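Local coordinates for YcgJ protein (Bacillus subtilis, PDB 1XXL) that probably acts as an S-adenosylmethionine-dependent methyltransferase on a substrate that is not known, at residues Asp124-Glu129 with Cys226-Leu231; Pro131-Phe136 with Asp206-Thr211; Ser87-Thr92 with Val113-Gly118; Glu22-Asp27 with Val43-Gly48. One frame throughout, in Å; residues are numbered along the deposited sequence.

How the contacts relate
From the N terminus, contact 4 comes first: it closes a short loop around helix 34-39 and pairs two parallel strands of the central sheet. Contact 3 follows in series, closing the loop that contains helix 103-113, and its strand 88-94 lies beside strand 24-28 of contact 4, with T92 N reaching L26 O across the boundary. Contact 1 then closes a much longer loop, joining strand 118-125 to the C-terminal strand 222-236 of the same sheet. Contact 2 is nested inside that loop, packing two helices together, and touches contact 1 through K228 NZ and T211 O. No loops cross; contacts 2 and 4 lie on opposite sides of the chain's centre.

Contact 1 (Asp124-Glu129 with Cys226-Leu231); sequences DHYAPE and CLKAIL
D124 and I230 face each other as an antiparallel hydrogen-bonded pair where strand 118-125 lies beside strand 222-236 in the central sheet. I230 N donates to D124 O at 3.1 Å, whereas the return bond from D124 N to I230 O is weak at 3.4 Å. H125 and A229 form the next, non-hydrogen-bonded pair; the bond from Y126 N to K228 O beyond it depends on a less surely placed oxygen.

Two CH-pi contacts carry the side chains. L227 CD2 lies 4.0 Å from the centroid of the H125 ring, almost on its normal, and D124 OD2 covers the centre of the opposite face. That oxygen also accepts H125 N at 2.9 Å and pairs with H98, while E151 takes H125 ND1. K228 CB sits over one face of the Y126 ring, displaced toward its rim, 3.5 Å from CZ. With Y126 CG set between its backbone N and carbonyl carbon (chi1 63°), the ring turns back over the strand, bringing CD1 to 3.7 Å from I230 CG2. The K228 chain bends away, and NZ bonds N175 and T211 O.

Water completes the polar links: one joins Y126 OH (2.6 Å from it) to A229 O, and another donates to Y126 O and accepts from K228 N. An alanine in place of Y126 would probably leave K228 CB and I230 CG2 without their aromatic cover and the first water without its phenolic partner. The sheet bonds are thus supplemented by aliphatic groups on ring faces and by two waters that bridge the two segments.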
# COMPACT_ATOMS: atom_id res chain seq x y z
N ASP A 124 -3.12 0.86 -2.62
CA ASP A 124 -2.39 -0.32 -2.98
C ASP A 124 -2.73 -0.70 -4.41
O ASP A 124 -3.64 -0.17 -5.01
CB ASP A 124 -2.68 -1.48 -1.99
CG ASP A 124 -1.47 -2.42 -1.81
OD1 ASP A 124 -1.55 -3.28 -0.90
OD2 ASP A 124 -0.46 -2.31 -2.57
N HIS A 125 -1.95 -1.62 -4.96
CA HIS A 125 -2.41 -2.27 -6.16
C HIS A 125 -3.33 -3.43 -5.73
O HIS A 125 -3.29 -3.87 -4.58
CB HIS A 125 -1.29 -2.67 -7.14
CG HIS A 125 -0.05 -3.16 -6.48
ND1 HIS A 125 0.16 -4.48 -6.18
CD2 HIS A 125 1.07 -2.50 -6.10
CE1 HIS A 125 1.35 -4.62 -5.62
NE2 HIS A 125 1.92 -3.43 -5.55
N TYR A 126 -4.22 -3.82 -6.61
CA TYR A 126 -5.25 -4.78 -6.27
C TYR A 126 -5.39 -5.86 -7.35
O TYR A 126 -4.98 -5.68 -8.48
CB TYR A 126 -6.57 -4.05 -6.02
CG TYR A 126 -7.15 -3.30 -7.20
CD1 TYR A 126 -6.87 -1.96 -7.42
CD2 TYR A 126 -7.98 -3.95 -8.10
CE1 TYR A 126 -7.43 -1.28 -8.49
CE2 TYR A 126 -8.51 -3.29 -9.16
CZ TYR A 126 -8.24 -1.95 -9.36
OH TYR A 126 -8.77 -1.32 -10.44
N ALA A 127 -5.99 -6.97 -6.95
CA ALA A 127 -6.31 -8.09 -7.83
C ALA A 127 -7.63 -7.81 -8.55
O ALA A 127 -8.60 -7.39 -7.93
CB ALA A 127 -6.46 -9.35 -7.00
N PRO A 128 -7.66 -8.03 -9.89
CA PRO A 128 -8.93 -8.00 -10.58
C PRO A 128 -9.90 -9.03 -9.98
O PRO A 128 -9.48 -9.97 -9.30
CB PRO A 128 -8.56 -8.33 -12.02
CG PRO A 128 -7.15 -7.94 -12.14
CD PRO A 128 -6.54 -8.25 -10.81
N GLU A 129 -11.18 -8.82 -10.23
CA GLU A 129 -12.23 -9.71 -9.72
C GLU A 129 -12.09 -11.14 -10.28
O GLU A 129 -12.26 -12.11 -9.53
CB GLU A 129 -13.60 -9.13 -10.05
CG GLU A 129 -13.94 -7.87 -9.26
CD GLU A 129 -13.92 -8.10 -7.74
OE1 GLU A 129 -13.19 -7.39 -7.01
OE2 GLU A 129 -14.63 -9.02 -7.28
N CYS A 226 1.42 -2.91 -16.49
CA CYS A 226 0.75 -2.06 -15.53
C CYS A 226 0.10 -2.89 -14.46
O CYS A 226 -0.47 -3.94 -14.73
CB CYS A 226 -0.34 -1.21 -16.19
SG CYS A 226 0.27 0.13 -17.28
N LEU A 227 0.18 -2.38 -13.24
CA LEU A 227 -0.55 -2.90 -12.12
C LEU A 227 -1.82 -2.04 -11.97
O LEU A 227 -1.90 -0.95 -12.53
CB LEU A 227 0.30 -2.84 -10.86
CG LEU A 227 1.13 -4.04 -10.39
CD1 LEU A 227 1.35 -5.16 -11.38
CD2 LEU A 227 2.42 -3.62 -9.73
N LYS A 228 -2.81 -2.57 -11.25
CA LYS A 228 -4.06 -1.84 -10.99
C LYS A 228 -4.00 -1.20 -9.61
O LYS A 228 -3.93 -1.90 -8.61
CB LYS A 228 -5.26 -2.79 -11.04
CG LYS A 228 -5.27 -3.78 -12.18
CD LYS A 228 -5.03 -3.15 -13.52
CE LYS A 228 -6.24 -2.47 -14.03
NZ LYS A 228 -6.07 -2.28 -15.52
N ALA A 229 -4.04 0.13 -9.56
CA ALA A 229 -3.85 0.87 -8.32
C ALA A 229 -5.10 1.60 -7.97
O ALA A 229 -5.90 1.92 -8.85
CB ALA A 229 -2.70 1.83 -8.46
N ILE A 230 -5.27 1.85 -6.68
CA ILE A 230 -6.44 2.55 -6.19
C ILE A 230 -6.13 3.34 -4.91
O ILE A 230 -5.23 2.99 -4.16
CB ILE A 230 -7.59 1.53 -5.96
CG1 ILE A 230 -8.94 2.23 -5.81
CG2 ILE A 230 -7.23 0.60 -4.79
CD1 ILE A 230 -10.17 1.27 -5.77
N LEU A 231 -6.87 4.42 -4.69
CA LEU A 231 -7.01 5.00 -3.36
C LEU A 231 -8.42 4.72 -2.90
O LEU A 231 -9.39 5.14 -3.56
CB LEU A 231 -6.76 6.50 -3.32
CG LEU A 231 -7.17 7.20 -1.99
CD1 LEU A 231 -6.41 6.66 -0.81
CD2 LEU A 231 -6.96 8.73 -2.08
O HOH W 1 -2.63 -5.12 -9.60
O HOH W 2 -7.04 0.51 -11.24

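Contact 2 (Pro131-Phe136 with Asp206-Thr211); sequences PVLDEF and DEARDT
L133 drives into the side of helix 206-211 and makes the close part of this helix-helix contact. The short axes pass 10.2 Å apart and cross at -64°, an open angle that limits the meeting to a few residues. L133 CG lies anti to its carbonyl carbon (chi1 -60°), and the two methyls divide the work: CD2 rests 3.6 Å from A208 CA, and CD1 meets T211 OG1 at 3.5 Å, the two side chains pointing tip to tip. One turn on, F136 offers a ring face to the small side chain of A208, whose CB stands 4.1 Å from the ring centroid, only 3° off the normal. H200 stacks with the same phenylalanine, and P128 packs on L133, so the packing continues beyond the two helices.

Toward solvent the contact thins. E207 is exposed and grazes L133 through CB, 4.3 Å from CD2, while its carboxylate turns to S205.

T211 stands between the two regimes. Its OG1 gives a hydrogen bond of 2.9 Å to E207 O, coming from above the carbonyl plane, and T211 N reaches the same oxygen from the opposite face. Putting an alanine at T211 would probably leave L133 CD1 facing a gap and take from E207 O one of its two donors. With no polar bond between them, the two segments meet mainly by van der Waals packing: leucine methyls on the A208 backbone and the T211 hydroxyl, and a methyl over a ring, away from the S-adenosylmethionine-binding residues.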
# COMPACT_ATOMS: atom_id res chain seq x y z
N PRO A 131 -10.72 -14.49 -10.96
CA PRO A 131 -9.73 -15.19 -10.16
C PRO A 131 -8.46 -15.54 -10.89
O PRO A 131 -7.43 -15.62 -10.27
CB PRO A 131 -10.45 -16.47 -9.72
CG PRO A 131 -11.89 -16.19 -9.93
CD PRO A 131 -12.01 -15.23 -10.99
N VAL A 132 -8.54 -15.77 -12.19
CA VAL A 132 -7.37 -16.12 -13.01
C VAL A 132 -6.42 -14.93 -13.19
O VAL A 132 -5.20 -15.10 -13.25
CB VAL A 132 -7.82 -16.72 -14.39
CG1 VAL A 132 -6.65 -17.11 -15.22
CG2 VAL A 132 -8.64 -18.01 -14.16
N LEU A 133 -6.98 -13.73 -13.24
CA LEU A 133 -6.17 -12.51 -13.32
C LEU A 133 -5.63 -12.14 -11.93
O LEU A 133 -4.49 -11.69 -11.81
CB LEU A 133 -6.98 -11.36 -13.90
CG LEU A 133 -7.52 -11.60 -15.31
CD1 LEU A 133 -8.35 -10.43 -15.75
CD2 LEU A 133 -6.42 -11.86 -16.32
N ASP A 134 -6.47 -12.34 -10.92
CA ASP A 134 -6.08 -12.24 -9.50
C ASP A 134 -4.80 -13.06 -9.24
O ASP A 134 -3.77 -12.57 -8.77
CB ASP A 134 -7.25 -12.76 -8.67
CG ASP A 134 -6.98 -12.76 -7.20
OD1 ASP A 134 -7.97 -12.51 -6.46
OD2 ASP A 134 -5.83 -13.00 -6.77
N GLU A 135 -4.88 -14.32 -9.59
CA GLU A 135 -3.77 -15.26 -9.47
C GLU A 135 -2.53 -14.85 -10.32
O GLU A 135 -1.39 -14.94 -9.86
CB GLU A 135 -4.37 -16.59 -9.90
CG GLU A 135 -3.56 -17.80 -9.92
CD GLU A 135 -4.48 -19.00 -10.27
OE1 GLU A 135 -3.97 -19.99 -10.86
OE2 GLU A 135 -5.72 -18.94 -9.97
N PHE A 136 -2.75 -14.35 -11.53
CA PHE A 136 -1.65 -13.98 -12.42
C PHE A 136 -0.79 -12.88 -11.80
O PHE A 136 0.44 -12.98 -11.73
CB PHE A 136 -2.20 -13.50 -13.77
CG PHE A 136 -1.14 -13.05 -14.72
CD1 PHE A 136 -0.73 -11.72 -14.76
CD2 PHE A 136 -0.53 -13.96 -15.57
CE1 PHE A 136 0.27 -11.32 -15.63
CE2 PHE A 136 0.45 -13.56 -16.44
CZ PHE A 136 0.85 -12.25 -16.46
N ASP A 206 -4.60 -13.73 -23.35
CA ASP A 206 -4.99 -12.49 -23.99
C ASP A 206 -5.61 -11.52 -22.99
O ASP A 206 -5.33 -10.34 -23.03
CB ASP A 206 -5.98 -12.75 -25.12
CG ASP A 206 -5.33 -13.45 -26.30
OD1 ASP A 206 -4.09 -13.37 -26.43
OD2 ASP A 206 -6.06 -14.06 -27.11
N GLU A 207 -6.42 -12.04 -22.08
CA GLU A 207 -7.08 -11.22 -21.08
C GLU A 207 -6.05 -10.58 -20.11
O GLU A 207 -6.19 -9.42 -19.76
CB GLU A 207 -8.12 -12.02 -20.29
CG GLU A 207 -9.05 -12.90 -21.14
CD GLU A 207 -8.38 -14.23 -21.55
OE1 GLU A 207 -7.92 -14.97 -20.65
OE2 GLU A 207 -8.28 -14.51 -22.76
N ALA A 208 -5.03 -11.35 -19.69
CA ALA A 208 -3.97 -10.83 -18.82
C ALA A 208 -3.11 -9.77 -19.53
O ALA A 208 -2.73 -8.74 -18.94
CB ALA A 208 -3.10 -11.98 -18.31
N ARG A 209 -2.80 -10.04 -20.79
CA ARG A 209 -2.06 -9.10 -21.61
C ARG A 209 -2.78 -7.76 -21.78
O ARG A 209 -2.14 -6.70 -21.78
CB ARG A 209 -1.81 -9.73 -22.97
CG ARG A 209 -0.68 -10.74 -22.99
CD ARG A 209 -0.85 -11.66 -24.21
NE ARG A 209 0.36 -11.76 -25.03
CZ ARG A 209 1.39 -12.59 -24.80
NH1 ARG A 209 1.38 -13.44 -23.79
NH2 ARG A 209 2.45 -12.57 -25.63
N ASP A 210 -4.11 -7.81 -21.93
CA ASP A 210 -4.95 -6.61 -22.01
C ASP A 210 -5.04 -5.92 -20.65
O ASP A 210 -4.77 -4.74 -20.52
CB ASP A 210 -6.35 -7.02 -22.52
CG ASP A 210 -7.32 -5.81 -22.67
OD1 ASP A 210 -6.89 -4.72 -23.13
OD2 ASP A 210 -8.53 -5.98 -22.33
N THR A 211 -5.42 -6.66 -19.62
CA THR A 211 -5.62 -6.09 -18.29
C THR A 211 -4.35 -5.46 -17.74
O THR A 211 -4.40 -4.40 -17.15
CB THR A 211 -6.12 -7.18 -17.31
OG1 THR A 211 -7.39 -7.67 -17.75
CG2 THR A 211 -6.27 -6.62 -15.89

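Contact 3 (Ser87-Thr92 with Val113-Gly118); sequences SFDIIT and VLKQDG
K115, V113 and D89 bury the most surface here, where F88 and L114 form a parallel bridge in the Rossmann-like methyltransferase fold. Helix 103-113 ends at V113, on the crossover that leads from strand 88-94 to strand 118-125. V113 O is gripped twice, by S87 N at 2.8 Å and by F88 N at 3.0 Å. From the same residue CG2, lodged between its backbone N and carbonyl carbon, meets I91 CD1 at 3.6 Å; the two side chains cross at about a right angle, beside L114 CB.

K115 answers with its own backbone, K115 N to F88 O at 2.8 Å and 171°. Its fully extended side chain then runs past F88 O, CG lying 3.4 Å from that oxygen, and ends in a salt bridge, NZ to D89 OD1 at 3.3 Å, made from above the carboxylate plane. D89 OD1 has a second partner in R24 N, which helps fix the carboxylate.

A type II turn from K115 to G118 follows, closed by G118 N to K115 O at 2.7 Å; a CB on G118 would clash with L114 CD1.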
# COMPACT_ATOMS: atom_id res chain seq x y z
N SER A 87 -8.00 6.73 18.61
CA SER A 87 -6.93 7.68 18.90
C SER A 87 -6.39 8.47 17.70
O SER A 87 -5.68 9.45 17.88
CB SER A 87 -5.80 6.99 19.70
OG SER A 87 -5.10 6.03 18.94
N PHE A 88 -6.73 8.09 16.48
CA PHE A 88 -6.24 8.80 15.30
C PHE A 88 -7.37 9.37 14.43
O PHE A 88 -8.43 8.76 14.28
CB PHE A 88 -5.33 7.90 14.45
CG PHE A 88 -4.07 7.48 15.15
CD1 PHE A 88 -2.96 8.32 15.17
CD2 PHE A 88 -4.00 6.26 15.79
CE1 PHE A 88 -1.81 7.93 15.80
CE2 PHE A 88 -2.85 5.87 16.45
CZ PHE A 88 -1.75 6.72 16.45
N ASP A 89 -7.12 10.54 13.88
CA ASP A 89 -8.04 11.22 12.99
C ASP A 89 -7.91 10.66 11.59
O ASP A 89 -8.87 10.55 10.85
CB ASP A 89 -7.74 12.73 12.98
CG ASP A 89 -7.96 13.37 14.32
OD1 ASP A 89 -6.97 13.62 15.07
OD2 ASP A 89 -9.14 13.57 14.65
N ILE A 90 -6.68 10.35 11.22
CA ILE A 90 -6.36 9.85 9.90
C ILE A 90 -5.36 8.70 10.05
O ILE A 90 -4.43 8.78 10.87
CB ILE A 90 -5.70 10.94 9.04
CG1 ILE A 90 -6.62 12.17 8.91
CG2 ILE A 90 -5.33 10.37 7.67
CD1 ILE A 90 -5.92 13.42 8.40
N ILE A 91 -5.59 7.64 9.28
CA ILE A 91 -4.67 6.52 9.19
C ILE A 91 -4.39 6.27 7.73
O ILE A 91 -5.32 6.19 6.95
CB ILE A 91 -5.22 5.22 9.85
CG1 ILE A 91 -5.56 5.47 11.32
CG2 ILE A 91 -4.22 4.06 9.66
CD1 ILE A 91 -6.29 4.34 11.99
N THR A 92 -3.12 6.17 7.38
CA THR A 92 -2.68 6.01 6.00
C THR A 92 -1.92 4.71 5.87
O THR A 92 -1.26 4.24 6.80
CB THR A 92 -1.75 7.19 5.51
OG1 THR A 92 -0.56 7.25 6.32
CG2 THR A 92 -2.46 8.54 5.60
N VAL A 113 -8.41 1.63 16.26
CA VAL A 113 -7.63 2.82 16.63
C VAL A 113 -8.06 4.11 15.93
O VAL A 113 -7.63 5.20 16.32
CB VAL A 113 -6.08 2.62 16.47
CG1 VAL A 113 -5.62 1.43 17.27
CG2 VAL A 113 -5.65 2.48 15.02
N LEU A 114 -8.89 3.99 14.88
CA LEU A 114 -9.46 5.14 14.19
C LEU A 114 -10.55 5.78 15.05
O LEU A 114 -11.36 5.08 15.64
CB LEU A 114 -10.02 4.68 12.83
CG LEU A 114 -10.39 5.68 11.74
CD1 LEU A 114 -9.29 6.71 11.44
CD2 LEU A 114 -10.75 4.90 10.46
N LYS A 115 -10.55 7.10 15.15
CA LYS A 115 -11.64 7.82 15.81
C LYS A 115 -12.93 7.67 14.99
O LYS A 115 -12.88 7.52 13.77
CB LYS A 115 -11.32 9.32 15.96
CG LYS A 115 -10.22 9.65 17.00
CD LYS A 115 -9.88 11.16 17.06
CE LYS A 115 -8.80 11.42 18.11
NZ LYS A 115 -8.16 12.80 18.02
N GLN A 116 -14.07 7.73 15.67
CA GLN A 116 -15.34 7.84 14.97
C GLN A 116 -15.29 8.94 13.93
O GLN A 116 -14.82 10.05 14.20
CB GLN A 116 -16.48 8.16 15.94
CG GLN A 116 -17.05 6.96 16.65
CD GLN A 116 -17.57 5.88 15.72
OE1 GLN A 116 -17.39 4.70 16.00
NE2 GLN A 116 -18.22 6.27 14.63
N ASP A 117 -15.80 8.61 12.74
CA ASP A 117 -15.78 9.49 11.60
C ASP A 117 -14.36 9.86 11.13
O ASP A 117 -14.21 10.71 10.28
CB ASP A 117 -16.63 10.73 11.85
CG ASP A 117 -18.05 10.38 12.32
OD1 ASP A 117 -18.68 9.49 11.71
OD2 ASP A 117 -18.51 10.95 13.35
N GLY A 118 -13.33 9.17 11.64
CA GLY A 118 -11.98 9.32 11.15
C GLY A 118 -11.82 8.67 9.78
O GLY A 118 -12.68 7.86 9.37
O HOH W 3 -6.34 11.52 19.83

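Contact 4 (Glu22-Asp27 with Val43-Gly48); sequences EHRVLD and VQECIG
R24 pairs with E45, and L26 with I47, in the parallel ladder of a Rossmann-type beta-alpha-beta unit: strand 24-28, helix 34-39, strand 45-50. Backbone bonds alternate between the strands. V25 N gives to E45 O at 2.9 Å, I47 N to V25 O at 2.8 Å, and D27 N to I47 O at 2.8 Å with an N-H...O angle of 170°. At the entrance H23 O takes Q44 N at 3.0 Å, and E45 N only weakly. The other edge of strand 24-28 is satisfied by strand 88-94, which bonds the backbone of L26 through I90 and T92.

Among side chains, R24 and Q44 lie alongside each other, pointing the same way. Q44 OE1 lies at the edge of the guanidinium and accepts from R24 NE at 3.3 Å, with the two planes 46° apart. E45 OE2 stands 3.8 Å from R24 NE, well out of the guanidinium plane, so this long salt bridge is one of charge alone. D27 OD1 is held by T92 OG1; the D27 side chain lies near R94 and G29, both S-adenosylmethionine-binding residues.

Around V25 the packing is apolar. C46 packs toward A36 and F39 of helix 34-39, while V25 CG2, anti to its carbonyl carbon, crosses V43 and touches CG1 at 3.8 Å.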
# COMPACT_ATOMS: atom_id res chain seq x y z
N GLU A 22 -4.93 20.27 14.16
CA GLU A 22 -5.04 19.47 15.38
C GLU A 22 -5.11 17.94 15.15
O GLU A 22 -5.28 17.17 16.10
CB GLU A 22 -6.25 19.93 16.21
CG GLU A 22 -7.62 19.60 15.61
CD GLU A 22 -8.13 20.61 14.59
OE1 GLU A 22 -9.32 20.46 14.18
OE2 GLU A 22 -7.36 21.53 14.20
N HIS A 23 -4.96 17.50 13.91
CA HIS A 23 -5.09 16.09 13.60
C HIS A 23 -3.88 15.25 14.02
O HIS A 23 -2.74 15.69 13.94
CB HIS A 23 -5.36 15.89 12.11
CG HIS A 23 -6.79 16.13 11.72
ND1 HIS A 23 -7.17 16.39 10.43
CD2 HIS A 23 -7.93 16.15 12.46
CE1 HIS A 23 -8.49 16.53 10.38
NE2 HIS A 23 -8.96 16.40 11.60
N ARG A 24 -4.17 14.03 14.46
CA ARG A 24 -3.16 13.02 14.75
C ARG A 24 -3.26 11.93 13.68
O ARG A 24 -4.36 11.41 13.42
CB ARG A 24 -3.38 12.46 16.14
CG ARG A 24 -3.27 13.55 17.21
CD ARG A 24 -3.09 12.96 18.58
NE ARG A 24 -3.13 13.97 19.65
CZ ARG A 24 -3.25 13.70 20.95
NH1 ARG A 24 -3.36 12.43 21.39
NH2 ARG A 24 -3.25 14.69 21.84
N VAL A 25 -2.13 11.60 13.08
CA VAL A 25 -2.08 10.70 11.93
C VAL A 25 -1.20 9.49 12.24
O VAL A 25 -0.10 9.61 12.83
CB VAL A 25 -1.49 11.42 10.67
CG1 VAL A 25 -1.42 10.52 9.45
CG2 VAL A 25 -2.27 12.67 10.35
N LEU A 26 -1.66 8.32 11.82
CA LEU A 26 -0.88 7.12 11.88
C LEU A 26 -0.61 6.64 10.46
O LEU A 26 -1.54 6.52 9.64
CB LEU A 26 -1.63 6.05 12.67
CG LEU A 26 -1.08 4.63 12.65
CD1 LEU A 26 0.27 4.55 13.29
CD2 LEU A 26 -2.06 3.67 13.33
N ASP A 27 0.66 6.34 10.19
CA ASP A 27 1.09 5.72 8.93
C ASP A 27 1.57 4.29 9.17
O ASP A 27 2.57 4.05 9.88
CB ASP A 27 2.22 6.53 8.28
CG ASP A 27 2.65 5.95 6.92
OD1 ASP A 27 1.78 5.43 6.14
OD2 ASP A 27 3.86 6.02 6.62
N VAL A 43 -0.51 18.77 9.91
CA VAL A 43 -1.18 18.15 11.05
C VAL A 43 -0.35 18.36 12.31
O VAL A 43 0.78 18.79 12.24
CB VAL A 43 -1.43 16.63 10.82
CG1 VAL A 43 -2.36 16.39 9.59
CG2 VAL A 43 -0.10 15.86 10.65
N GLN A 44 -0.93 18.02 13.46
CA GLN A 44 -0.25 18.14 14.73
C GLN A 44 0.88 17.13 14.91
O GLN A 44 1.95 17.45 15.43
CB GLN A 44 -1.25 17.92 15.85
CG GLN A 44 -0.71 18.19 17.22
CD GLN A 44 -1.77 18.00 18.25
OE1 GLN A 44 -2.00 16.89 18.71
NE2 GLN A 44 -2.47 19.08 18.59
N GLU A 45 0.64 15.91 14.46
CA GLU A 45 1.51 14.81 14.79
C GLU A 45 1.30 13.64 13.84
O GLU A 45 0.15 13.26 13.56
CB GLU A 45 1.17 14.41 16.22
CG GLU A 45 1.89 13.23 16.76
CD GLU A 45 1.38 12.86 18.16
OE1 GLU A 45 1.80 11.79 18.66
OE2 GLU A 45 0.58 13.63 18.77
N CYS A 46 2.41 13.07 13.38
CA CYS A 46 2.40 11.83 12.61
C CYS A 46 3.19 10.75 13.33
O CYS A 46 4.30 11.00 13.79
CB CYS A 46 3.05 12.05 11.27
SG CYS A 46 2.26 13.24 10.30
N ILE A 47 2.60 9.57 13.45
CA ILE A 47 3.27 8.41 14.00
C ILE A 47 3.35 7.37 12.90
O ILE A 47 2.35 7.07 12.27
CB ILE A 47 2.53 7.86 15.20
CG1 ILE A 47 2.58 8.88 16.33
CG2 ILE A 47 3.15 6.55 15.66
CD1 ILE A 47 1.82 8.44 17.55
N GLY A 48 4.55 6.84 12.67
CA GLY A 48 4.76 5.79 11.68
C GLY A 48 5.07 4.48 12.37
O GLY A 48 5.81 4.45 13.35